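Local coordinates for probable aminotransferase (Pseudomonas aeruginosa, PDB 5YKR), which is a probable class-III aminotransferase of the pyridoxal-phosphate-dependent family, carrying covalently bound pyridoxal phosphate and assembling from two chains, at residues E172-M183 against H196-E204; F205-A216 against F241-H252. All blocks are in the same frame, centred on the assembly; numbering follows the deposited sequence.

Contact 1 (E172-M183 against H196-E204)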
loop_
_atom_site.group_PDB
_atom_site.type_symbol
_atom_site.label_atom_id
_atom_site.label_comp_id
_atom_site.label_asym_id
_atom_site.label_seq_id
_atom_site.Cartn_x
_atom_site.Cartn_y
_atom_site.Cartn_z
ATOM N N GLU A 172 0.782 7.938 13.785
ATOM C CA GLU A 172 0.906 9.225 14.494
ATOM C C GLU A 172 -0.402 10.010 14.538
ATOM O O GLU A 172 -0.556 10.889 15.389
ATOM C CB GLU A 172 1.947 10.165 13.871
ATOM C CG GLU A 172 3.297 9.641 13.656
ATOM C CD GLU A 172 3.424 9.190 12.227
ATOM O OE1 GLU A 172 2.724 8.196 11.925
ATOM O OE2 GLU A 172 4.182 9.813 11.438
ATOM N N SER A 173 -1.325 9.715 13.616
ATOM C CA SER A 173 -2.595 10.418 13.591
ATOM C C SER A 173 -3.672 9.821 14.476
ATOM O O SER A 173 -4.747 10.411 14.617
ATOM C CB SER A 173 -3.171 10.456 12.143
ATOM O OG SER A 173 -3.631 9.169 11.698
ATOM N N GLN A 174 -3.402 8.642 15.049
ATOM C CA GLN A 174 -4.429 7.822 15.726
ATOM C C GLN A 174 -4.555 8.263 17.199
ATOM O O GLN A 174 -4.286 7.506 18.125
ATOM C CB GLN A 174 -4.121 6.346 15.636
ATOM C CG GLN A 174 -3.885 5.811 14.223
ATOM C CD GLN A 174 -5.112 5.592 13.385
ATOM O OE1 GLN A 174 -6.228 6.048 13.747
ATOM N NE2 GLN A 174 -4.952 4.865 12.258
ATOM N N VAL A 175 -5.053 9.489 17.366
ATOM C CA VAL A 175 -5.193 10.144 18.664
ATOM C C VAL A 175 -6.563 10.800 18.738
ATOM O O VAL A 175 -7.191 11.062 17.705
ATOM C CB VAL A 175 -4.098 11.183 18.952
ATOM C CG1 VAL A 175 -2.749 10.499 19.162
ATOM C CG2 VAL A 175 -4.034 12.217 17.857
ATOM N N GLU A 176 -7.002 11.088 19.964
ATOM C CA GLU A 176 -8.236 11.854 20.215
ATOM C C GLU A 176 -8.061 12.627 21.506
ATOM O O GLU A 176 -7.130 12.378 22.273
ATOM C CB GLU A 176 -9.457 10.941 20.299
ATOM C CG GLU A 176 -9.491 10.060 21.532
ATOM C CD GLU A 176 -10.588 9.021 21.500
ATOM O OE1 GLU A 176 -10.912 8.527 20.420
ATOM O OE2 GLU A 176 -11.074 8.633 22.615
ATOM N N PHE A 177 -8.984 13.557 21.754
ATOM C CA PHE A 177 -9.017 14.223 23.056
ATOM C C PHE A 177 -9.899 13.401 24.008
ATOM O O PHE A 177 -11.024 13.034 23.660
ATOM C CB PHE A 177 -9.561 15.607 22.963
ATOM C CG PHE A 177 -8.604 16.635 22.394
ATOM C CD1 PHE A 177 -7.376 16.838 23.000
ATOM C CD2 PHE A 177 -8.928 17.427 21.310
ATOM C CE1 PHE A 177 -6.487 17.764 22.510
ATOM C CE2 PHE A 177 -8.053 18.351 20.838
ATOM C CZ PHE A 177 -6.829 18.528 21.439
ATOM N N ASP A 178 -9.415 13.215 25.239
ATOM C CA ASP A 178 -10.228 12.632 26.306
ATOM C C ASP A 178 -11.069 13.745 26.969
ATOM O O ASP A 178 -11.049 14.887 26.547
ATOM C CB ASP A 178 -9.367 11.810 27.278
ATOM C CG ASP A 178 -8.515 12.649 28.193
ATOM O OD1 ASP A 178 -8.647 13.889 28.206
ATOM O OD2 ASP A 178 -7.716 12.010 28.931
ATOM N N ALA A 179 -11.797 13.388 28.007
ATOM C CA ALA A 179 -12.696 14.318 28.698
ATOM C C ALA A 179 -11.971 15.507 29.326
ATOM O O ALA A 179 -12.597 16.563 29.597
ATOM C CB ALA A 179 -13.478 13.552 29.768
ATOM N N ALA A 180 -10.688 15.314 29.640
ATOM C CA ALA A 180 -9.867 16.365 30.234
ATOM C C ALA A 180 -9.159 17.219 29.187
ATOM O O ALA A 180 -8.412 18.129 29.570
ATOM C CB ALA A 180 -8.842 15.762 31.206
ATOM N N GLY A 181 -9.337 16.937 27.891
ATOM C CA GLY A 181 -8.604 17.657 26.870
ATOM C C GLY A 181 -7.191 17.164 26.660
ATOM O O GLY A 181 -6.375 17.852 26.059
ATOM N N ARG A 182 -6.898 15.952 27.152
ATOM C CA ARG A 182 -5.588 15.343 26.984
ATOM C C ARG A 182 -5.597 14.555 25.683
ATOM O O ARG A 182 -6.599 13.916 25.329
ATOM C CB ARG A 182 -5.299 14.367 28.105
ATOM C CG ARG A 182 -3.905 13.829 28.129
ATOM C CD ARG A 182 -3.635 12.919 29.346
ATOM N NE ARG A 182 -2.204 12.657 29.415
ATOM C CZ ARG A 182 -1.344 13.302 30.213
ATOM N NH1 ARG A 182 -1.734 14.230 31.148
ATOM N NH2 ARG A 182 -0.058 12.976 30.134
ATOM N N MET A 183 -4.466 14.596 24.959
ATOM C CA MET A 183 -4.296 13.756 23.774
ATOM C C MET A 183 -4.002 12.340 24.193
ATOM O O MET A 183 -2.991 12.091 24.884
ATOM C CB MET A 183 -3.135 14.322 22.956
ATOM C CG MET A 183 -2.884 13.537 21.675
ATOM S SD MET A 183 -1.490 14.112 20.717
ATOM C CE MET A 183 -0.090 13.689 21.783
ATOM N N HIS A 196 2.579 8.970 21.679
ATOM C CA HIS A 196 2.165 10.028 20.760
ATOM C C HIS A 196 2.574 11.430 21.232
ATOM O O HIS A 196 2.697 12.334 20.409
ATOM C CB HIS A 196 0.670 10.024 20.520
ATOM C CG HIS A 196 0.190 8.856 19.737
ATOM N ND1 HIS A 196 0.076 8.837 18.346
ATOM C CD2 HIS A 196 -0.281 7.663 20.165
ATOM C CE1 HIS A 196 -0.382 7.650 17.987
ATOM N NE2 HIS A 196 -0.611 6.929 19.063
ATOM N N ALA A 197 2.836 11.621 22.521
ATOM C CA ALA A 197 3.365 12.912 22.939
ATOM C C ALA A 197 4.693 13.276 22.245
ATOM O O ALA A 197 5.039 14.461 22.150
ATOM C CB ALA A 197 3.547 12.925 24.454
ATOM N N THR A 198 5.435 12.281 21.769
ATOM C CA THR A 198 6.685 12.530 21.086
ATOM C C THR A 198 6.546 12.780 19.587
ATOM O O THR A 198 7.460 13.298 18.967
ATOM C CB THR A 198 7.703 11.389 21.312
ATOM O OG1 THR A 198 7.363 10.261 20.511
ATOM C CG2 THR A 198 7.783 10.990 22.804
ATOM N N THR A 199 5.402 12.392 18.997
ATOM C CA THR A 199 5.192 12.489 17.552
ATOM C C THR A 199 4.141 13.477 17.094
ATOM O O THR A 199 4.144 13.861 15.921
ATOM C CB THR A 199 4.769 11.122 16.971
ATOM O OG1 THR A 199 3.576 10.678 17.591
ATOM C CG2 THR A 199 5.838 10.070 17.247
ATOM N N THR A 200 3.227 13.874 17.975
ATOM C CA THR A 200 1.986 14.476 17.559
ATOM C C THR A 200 1.555 15.607 18.486
ATOM O O THR A 200 1.695 15.496 19.710
ATOM C CB THR A 200 0.870 13.397 17.528
ATOM O OG1 THR A 200 1.344 12.221 16.863
ATOM C CG2 THR A 200 -0.428 13.892 16.947
ATOM N N ARG A 201 1.024 16.677 17.870
ATOM C CA ARG A 201 0.276 17.712 18.581
ATOM C C ARG A 201 -1.140 17.704 18.013
ATOM O O ARG A 201 -1.338 17.703 16.798
ATOM C CB ARG A 201 0.932 19.073 18.532
ATOM C CG ARG A 201 2.269 19.131 19.260
ATOM C CD ARG A 201 2.869 20.551 19.229
ATOM N NE ARG A 201 4.162 20.626 19.923
ATOM C CZ ARG A 201 4.285 20.631 21.247
ATOM N NH1 ARG A 201 3.205 20.637 22.052
ATOM N NH2 ARG A 201 5.471 20.661 21.780
ATOM N N LEU A 202 -2.125 17.617 18.885
ATOM C CA LEU A 202 -3.537 17.540 18.496
ATOM C C LEU A 202 -4.236 18.861 18.744
ATOM O O LEU A 202 -4.046 19.501 19.791
ATOM C CB LEU A 202 -4.199 16.431 19.262
ATOM C CG LEU A 202 -5.632 16.098 18.893
ATOM C CD1 LEU A 202 -5.739 15.634 17.432
ATOM C CD2 LEU A 202 -6.277 15.058 19.853
ATOM N N VAL A 203 -5.038 19.280 17.782
ATOM C CA VAL A 203 -5.852 20.477 17.840
ATOM C C VAL A 203 -7.249 20.174 17.333
ATOM O O VAL A 203 -7.419 19.228 16.558
ATOM C CB VAL A 203 -5.163 21.590 16.978
ATOM C CG1 VAL A 203 -5.833 22.895 17.095
ATOM C CG2 VAL A 203 -3.670 21.735 17.340
ATOM N N GLU A 204 -8.247 20.935 17.735
ATOM C CA GLU A 204 -9.556 20.871 17.059
ATOM C C GLU A 204 -9.483 21.695 15.772
ATOM O O GLU A 204 -8.814 22.752 15.702
ATOM C CB GLU A 204 -10.696 21.444 17.917
ATOM C CG GLU A 204 -11.140 20.579 19.080
ATOM C CD GLU A 204 -11.831 19.290 18.739
ATOM O OE1 GLU A 204 -12.188 19.010 17.580
ATOM O OE2 GLU A 204 -12.008 18.491 19.683
HETATM O O HOH W 1 -3.210 4.859 18.685
#
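Leu202 is the main bump of this contact, and Phe177, Val175 and Met183 form the hollow that receives it. The contact lies at the edge of the large sheet of the aminotransferase fold. Strand 200-203 is the outermost strand there, next to 158-162, and a small beta hairpin, 175-177 with 183-185, folds over its side chains. The two short strand axes pass 7.9 Å apart, so side chains fill the space between them.

Leu202 sends CG away from its backbone N (chi1 -174°), and this carries its two methyls to the hairpin. CD2 sits almost exactly over the centre of the Phe177 ring, 3.6 Å from the centroid. CD1 turns to Val175 CG2 instead. On the side of Met183, the sulfur SD rests against Leu202 CB at 3.9 Å. The Met183 chain is extended as far as SD and bends only at its last torsion (68°). That bend sets CE against two backbone oxygens, 3.3 Å from Thr200 O and 3.4 Å from His196 O.

A second bump is Val175 CG1, which presses on one face of the His196 ring, offset toward its rim. His196 ND1 is buried here without a polar partner. Glu204 OE2 lies at the edge of the Phe177 ring, and Asn163 binds this same oxygen.

Glu172 turns its carboxylate away to a salt bridge with Arg151. Its backbone stays at the contact: Thr200 OG1 donates to Glu172 O at 2.7 Å, in the carbonyl plane and on a lone pair.

Contact 2 (F205-A216 against F241-H252)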
loop_
_atom_site.group_PDB
_atom_site.type_symbol
_atom_site.label_atom_id
_atom_site.label_comp_id
_atom_site.label_asym_id
_atom_site.label_seq_id
_atom_site.Cartn_x
_atom_site.Cartn_y
_atom_site.Cartn_z
ATOM N N PHE A 205 -10.222 21.232 14.765
ATOM C CA PHE A 205 -10.436 22.027 13.521
ATOM C C PHE A 205 -11.075 23.365 13.883
ATOM O O PHE A 205 -11.742 23.493 14.933
ATOM C CB PHE A 205 -11.329 21.217 12.589
ATOM C CG PHE A 205 -11.219 21.498 11.114
ATOM C CD1 PHE A 205 -10.058 21.280 10.433
ATOM C CD2 PHE A 205 -12.379 21.806 10.355
ATOM C CE1 PHE A 205 -9.984 21.446 9.072
ATOM C CE2 PHE A 205 -12.313 21.931 8.986
ATOM C CZ PHE A 205 -11.103 21.772 8.342
ATOM N N ASN A 206 -10.871 24.382 13.046
ATOM C CA ASN A 206 -11.533 25.673 13.224
ATOM C C ASN A 206 -11.147 26.381 14.535
ATOM O O ASN A 206 -11.977 27.065 15.178
ATOM C CB ASN A 206 -13.060 25.533 13.076
ATOM C CG ASN A 206 -13.467 25.241 11.663
ATOM O OD1 ASN A 206 -12.821 25.742 10.735
ATOM N ND2 ASN A 206 -14.541 24.472 11.482
ATOM N N ASP A 207 -9.887 26.189 14.946
ATOM C CA ASP A 207 -9.389 26.815 16.184
ATOM C C ASP A 207 -7.975 27.372 15.963
ATOM O O ASP A 207 -6.944 26.708 16.216
ATOM C CB ASP A 207 -9.437 25.773 17.299
ATOM C CG ASP A 207 -9.154 26.342 18.675
ATOM O OD1 ASP A 207 -8.685 27.503 18.804
ATOM O OD2 ASP A 207 -9.441 25.544 19.634
ATOM N N LEU A 208 -7.932 28.578 15.419
ATOM C CA LEU A 208 -6.703 29.194 15.060
ATOM C C LEU A 208 -5.814 29.547 16.264
ATOM O O LEU A 208 -4.597 29.447 16.174
ATOM C CB LEU A 208 -6.935 30.421 14.172
ATOM C CG LEU A 208 -7.523 30.097 12.787
ATOM C CD1 LEU A 208 -8.002 31.363 12.080
ATOM C CD2 LEU A 208 -6.530 29.343 11.928
ATOM N N ASP A 209 -6.438 29.899 17.382
ATOM C CA ASP A 209 -5.682 30.202 18.575
ATOM C C ASP A 209 -4.947 28.933 19.075
ATOM O O ASP A 209 -3.783 28.982 19.458
ATOM C CB ASP A 209 -6.600 30.747 19.678
ATOM C CG ASP A 209 -7.130 32.169 19.374
ATOM O OD1 ASP A 209 -6.622 32.874 18.456
ATOM O OD2 ASP A 209 -8.084 32.607 20.074
ATOM N N ALA A 210 -5.642 27.804 19.077
ATOM C CA ALA A 210 -5.025 26.527 19.484
ATOM C C ALA A 210 -3.945 26.106 18.505
ATOM O O ALA A 210 -2.919 25.585 18.902
ATOM C CB ALA A 210 -6.061 25.441 19.624
ATOM N N LEU A 211 -4.192 26.327 17.197
ATOM C CA LEU A 211 -3.172 25.988 16.213
ATOM C C LEU A 211 -1.910 26.833 16.403
ATOM O O LEU A 211 -0.804 26.299 16.381
ATOM C CB LEU A 211 -3.720 26.161 14.797
ATOM C CG LEU A 211 -2.734 25.785 13.713
ATOM C CD1 LEU A 211 -2.355 24.313 13.771
ATOM C CD2 LEU A 211 -3.419 26.095 12.384
ATOM N N GLU A 212 -2.087 28.132 16.672
ATOM C CA GLU A 212 -0.946 29.011 16.951
ATOM C C GLU A 212 -0.135 28.504 18.151
ATOM O O GLU A 212 1.106 28.406 18.093
ATOM C CB GLU A 212 -1.441 30.441 17.164
ATOM C CG GLU A 212 -0.415 31.415 17.703
ATOM C CD GLU A 212 0.794 31.646 16.853
ATOM O OE1 GLU A 212 0.554 31.913 15.684
ATOM O OE2 GLU A 212 1.981 31.615 17.359
ATOM N N ALA A 213 -0.857 28.166 19.222
ATOM C CA ALA A 213 -0.174 27.678 20.423
ATOM C C ALA A 213 0.632 26.394 20.160
ATOM O O ALA A 213 1.753 26.206 20.656
ATOM C CB ALA A 213 -1.146 27.456 21.569
ATOM N N ALA A 214 0.072 25.509 19.346
ATOM C CA ALA A 214 0.788 24.281 18.983
ATOM C C ALA A 214 2.054 24.544 18.154
ATOM O O ALA A 214 3.109 24.017 18.444
ATOM C CB ALA A 214 -0.142 23.343 18.216
ATOM N N LEU A 215 1.919 25.362 17.108
ATOM C CA LEU A 215 3.056 25.641 16.222
ATOM C C LEU A 215 4.170 26.441 16.899
ATOM O O LEU A 215 5.344 26.285 16.553
ATOM C CB LEU A 215 2.604 26.370 14.958
ATOM C CG LEU A 215 1.558 25.668 14.116
ATOM C CD1 LEU A 215 1.297 26.468 12.838
ATOM C CD2 LEU A 215 1.907 24.228 13.801
ATOM N N ALA A 216 3.791 27.257 17.893
ATOM C CA ALA A 216 4.758 28.133 18.548
ATOM C C ALA A 216 5.842 27.379 19.309
ATOM O O ALA A 216 6.894 27.928 19.620
ATOM C CB ALA A 216 4.042 29.115 19.499
ATOM N N PHE A 241 -10.929 30.284 8.083
ATOM C CA PHE A 241 -10.040 29.238 8.661
ATOM C C PHE A 241 -8.873 28.915 7.743
ATOM O O PHE A 241 -7.707 28.910 8.148
ATOM C CB PHE A 241 -10.804 27.973 9.020
ATOM C CG PHE A 241 -9.915 26.874 9.524
ATOM C CD1 PHE A 241 -9.320 26.979 10.753
ATOM C CD2 PHE A 241 -9.652 25.746 8.755
ATOM C CE1 PHE A 241 -8.460 25.993 11.219
ATOM C CE2 PHE A 241 -8.804 24.756 9.220
ATOM C CZ PHE A 241 -8.206 24.883 10.468
ATOM N N HIS A 242 -9.180 28.663 6.470
ATOM C CA HIS A 242 -8.081 28.366 5.536
ATOM C C HIS A 242 -7.045 29.478 5.391
ATOM O O HIS A 242 -5.864 29.207 5.305
ATOM C CB HIS A 242 -8.613 27.871 4.174
ATOM C CG HIS A 242 -8.879 26.409 4.179
ATOM N ND1 HIS A 242 -7.865 25.486 4.416
ATOM C CD2 HIS A 242 -10.043 25.708 4.149
ATOM C CE1 HIS A 242 -8.401 24.274 4.471
ATOM N NE2 HIS A 242 -9.712 24.375 4.312
ATOM N N ALA A 243 -7.506 30.728 5.387
ATOM C CA ALA A 243 -6.586 31.835 5.314
ATOM C C ALA A 243 -5.683 31.865 6.544
ATOM O O ALA A 243 -4.486 32.045 6.420
ATOM C CB ALA A 243 -7.346 33.136 5.173
ATOM N N GLY A 244 -6.255 31.610 7.716
ATOM C CA GLY A 244 -5.485 31.574 8.966
ATOM C C GLY A 244 -4.531 30.407 9.043
ATOM O O GLY A 244 -3.401 30.520 9.477
ATOM N N LEU A 245 -5.017 29.242 8.612
ATOM C CA LEU A 245 -4.202 28.049 8.547
ATOM C C LEU A 245 -2.989 28.279 7.655
ATOM O O LEU A 245 -1.863 27.895 7.988
ATOM C CB LEU A 245 -5.064 26.870 8.071
ATOM C CG LEU A 245 -4.325 25.547 7.745
ATOM C CD1 LEU A 245 -3.610 25.006 8.976
ATOM C CD2 LEU A 245 -5.359 24.549 7.243
ATOM N N ARG A 246 -3.225 28.860 6.489
ATOM C CA ARG A 246 -2.124 29.099 5.560
ATOM C C ARG A 246 -1.143 30.115 6.132
ATOM O O ARG A 246 0.053 29.947 5.994
ATOM C CB ARG A 246 -2.660 29.522 4.193
ATOM C CG ARG A 246 -1.619 29.891 3.177
ATOM C CD ARG A 246 -0.811 28.699 2.667
ATOM N NE ARG A 246 0.168 28.208 3.649
ATOM C CZ ARG A 246 1.139 27.346 3.374
ATOM N NH1 ARG A 246 1.232 26.806 2.158
ATOM N NH2 ARG A 246 2.019 27.010 4.305
ATOM N N GLU A 247 -1.673 31.194 6.726
ATOM C CA GLU A 247 -0.821 32.222 7.289
ATOM C C GLU A 247 0.049 31.695 8.444
ATOM O O GLU A 247 1.255 31.963 8.488
ATOM C CB GLU A 247 -1.631 33.473 7.646
ATOM C CG GLU A 247 -0.772 34.691 8.042
ATOM C CD GLU A 247 -0.260 34.673 9.489
ATOM O OE1 GLU A 247 -0.932 34.083 10.389
ATOM O OE2 GLU A 247 0.820 35.229 9.759
ATOM N N LEU A 248 -0.568 30.965 9.387
ATOM C CA LEU A 248 0.169 30.443 10.543
ATOM C C LEU A 248 1.275 29.471 10.131
ATOM O O LEU A 248 2.361 29.512 10.672
ATOM C CB LEU A 248 -0.802 29.740 11.504
ATOM C CG LEU A 248 -1.689 30.647 12.389
ATOM C CD1 LEU A 248 -2.704 29.853 13.137
ATOM C CD2 LEU A 248 -0.840 31.366 13.351
ATOM N N THR A 249 0.955 28.573 9.185
ATOM C CA THR A 249 1.961 27.640 8.778
ATOM C C THR A 249 3.108 28.344 8.040
ATOM O O THR A 249 4.278 28.012 8.244
ATOM C CB THR A 249 1.368 26.479 7.935
ATOM O OG1 THR A 249 0.598 26.982 6.839
ATOM C CG2 THR A 249 0.521 25.520 8.795
ATOM N N ARG A 250 2.796 29.366 7.230
ATOM C CA ARG A 250 3.878 30.161 6.632
ATOM C C ARG A 250 4.756 30.833 7.674
ATOM O O ARG A 250 6.003 30.739 7.608
ATOM C CB ARG A 250 3.326 31.192 5.683
ATOM C CG ARG A 250 3.054 30.535 4.373
ATOM C CD ARG A 250 2.272 31.435 3.488
ATOM N NE ARG A 250 2.134 30.841 2.177
ATOM C CZ ARG A 250 1.239 31.247 1.284
ATOM N NH1 ARG A 250 0.366 32.227 1.571
ATOM N NH2 ARG A 250 1.171 30.635 0.097
ATOM N N ARG A 251 4.111 31.440 8.666
ATOM C CA ARG A 251 4.834 32.234 9.653
ATOM C C ARG A 251 5.776 31.371 10.476
ATOM O O ARG A 251 6.896 31.764 10.785
ATOM C CB ARG A 251 3.836 32.983 10.512
ATOM C CG ARG A 251 4.505 33.838 11.592
ATOM C CD ARG A 251 3.706 35.027 12.017
ATOM N NE ARG A 251 2.278 34.779 12.136
ATOM C CZ ARG A 251 1.633 34.299 13.188
ATOM N NH1 ARG A 251 2.263 33.975 14.322
ATOM N NH2 ARG A 251 0.321 34.164 13.096
ATOM N N HIS A 252 5.342 30.139 10.738
ATOM C CA HIS A 252 6.136 29.195 11.531
ATOM C C HIS A 252 6.980 28.221 10.677
ATOM O O HIS A 252 7.639 27.316 11.234
ATOM C CB HIS A 252 5.212 28.414 12.484
ATOM C CG HIS A 252 4.633 29.230 13.573
ATOM N ND1 HIS A 252 3.398 29.821 13.496
ATOM C CD2 HIS A 252 5.146 29.565 14.766
ATOM C CE1 HIS A 252 3.179 30.496 14.613
ATOM N NE2 HIS A 252 4.216 30.343 15.395
#
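Phe205 and Phe241 meet edge to face. The edge of Phe241 points at a face of Phe205, with centroids 4.8 Å apart and planes at 55°. Asn206 OD1 stands over a face of Phe241, 3.3 Å from CG, with its amide almost upright on the ring. This oxygen also accepts from Ala238 N.

The apolar packing is knobs into holes. Leu208 sits among Phe241, Gly244, Leu245 and Leu248. Gly244 has no side chain, which leaves room for Leu208 CD1. In return, Leu248 enters a hole made by Leu208, Leu211, Glu212 and Leu215. Leu211 CD2 also reaches Leu245 CD1, at 3.6 Å.

Helices 208-215 and 241-251 run nearly parallel, 14° apart. They lie side by side on the large mixed sheet of the aminotransferase fold, where Leu215 and Thr249 both touch Val223 of strand 220-225.

The charged contacts gather at the C-terminal ends of the two helices. Arg251 grips Glu247 side-on, NE to OE2 and NH2 to OE1, each oxygen using its syn lone pair. Its NH1 extends the network to Glu212 OE1, a salt bridge whose geometry is less sure. The ring of His252 is held by ND1 donating to Leu248 O at 3.0 Å. That oxygen also takes the backbone N of His252, from the opposite face of its carbonyl plane. Leu215 CB covers one face of the His252 ring, 3.9 Å from the centroid.

How the contacts relate
Well into the chain, after strand 158-162 of the large sheet, comes hairpin 175-185. Contact 1 then closes a loop of 12 residues when 196-204 returns beside 172-183 and joins the large sheet as an outer strand. Segment 205-216 follows at once and leads into helix 208-215. The chain next passes through strand 220-225 and closes contact 2, a loop of 24 residues, with helix 241-251. The two contacts are therefore in series, neither nested nor crossed, with centres about 17 Å apart. Strand 200-203 joins them: Val203 points away from the hairpin and packs on Ala210 and Ala214. Together they tie the edge hairpin, the sheet and two of its covering helices.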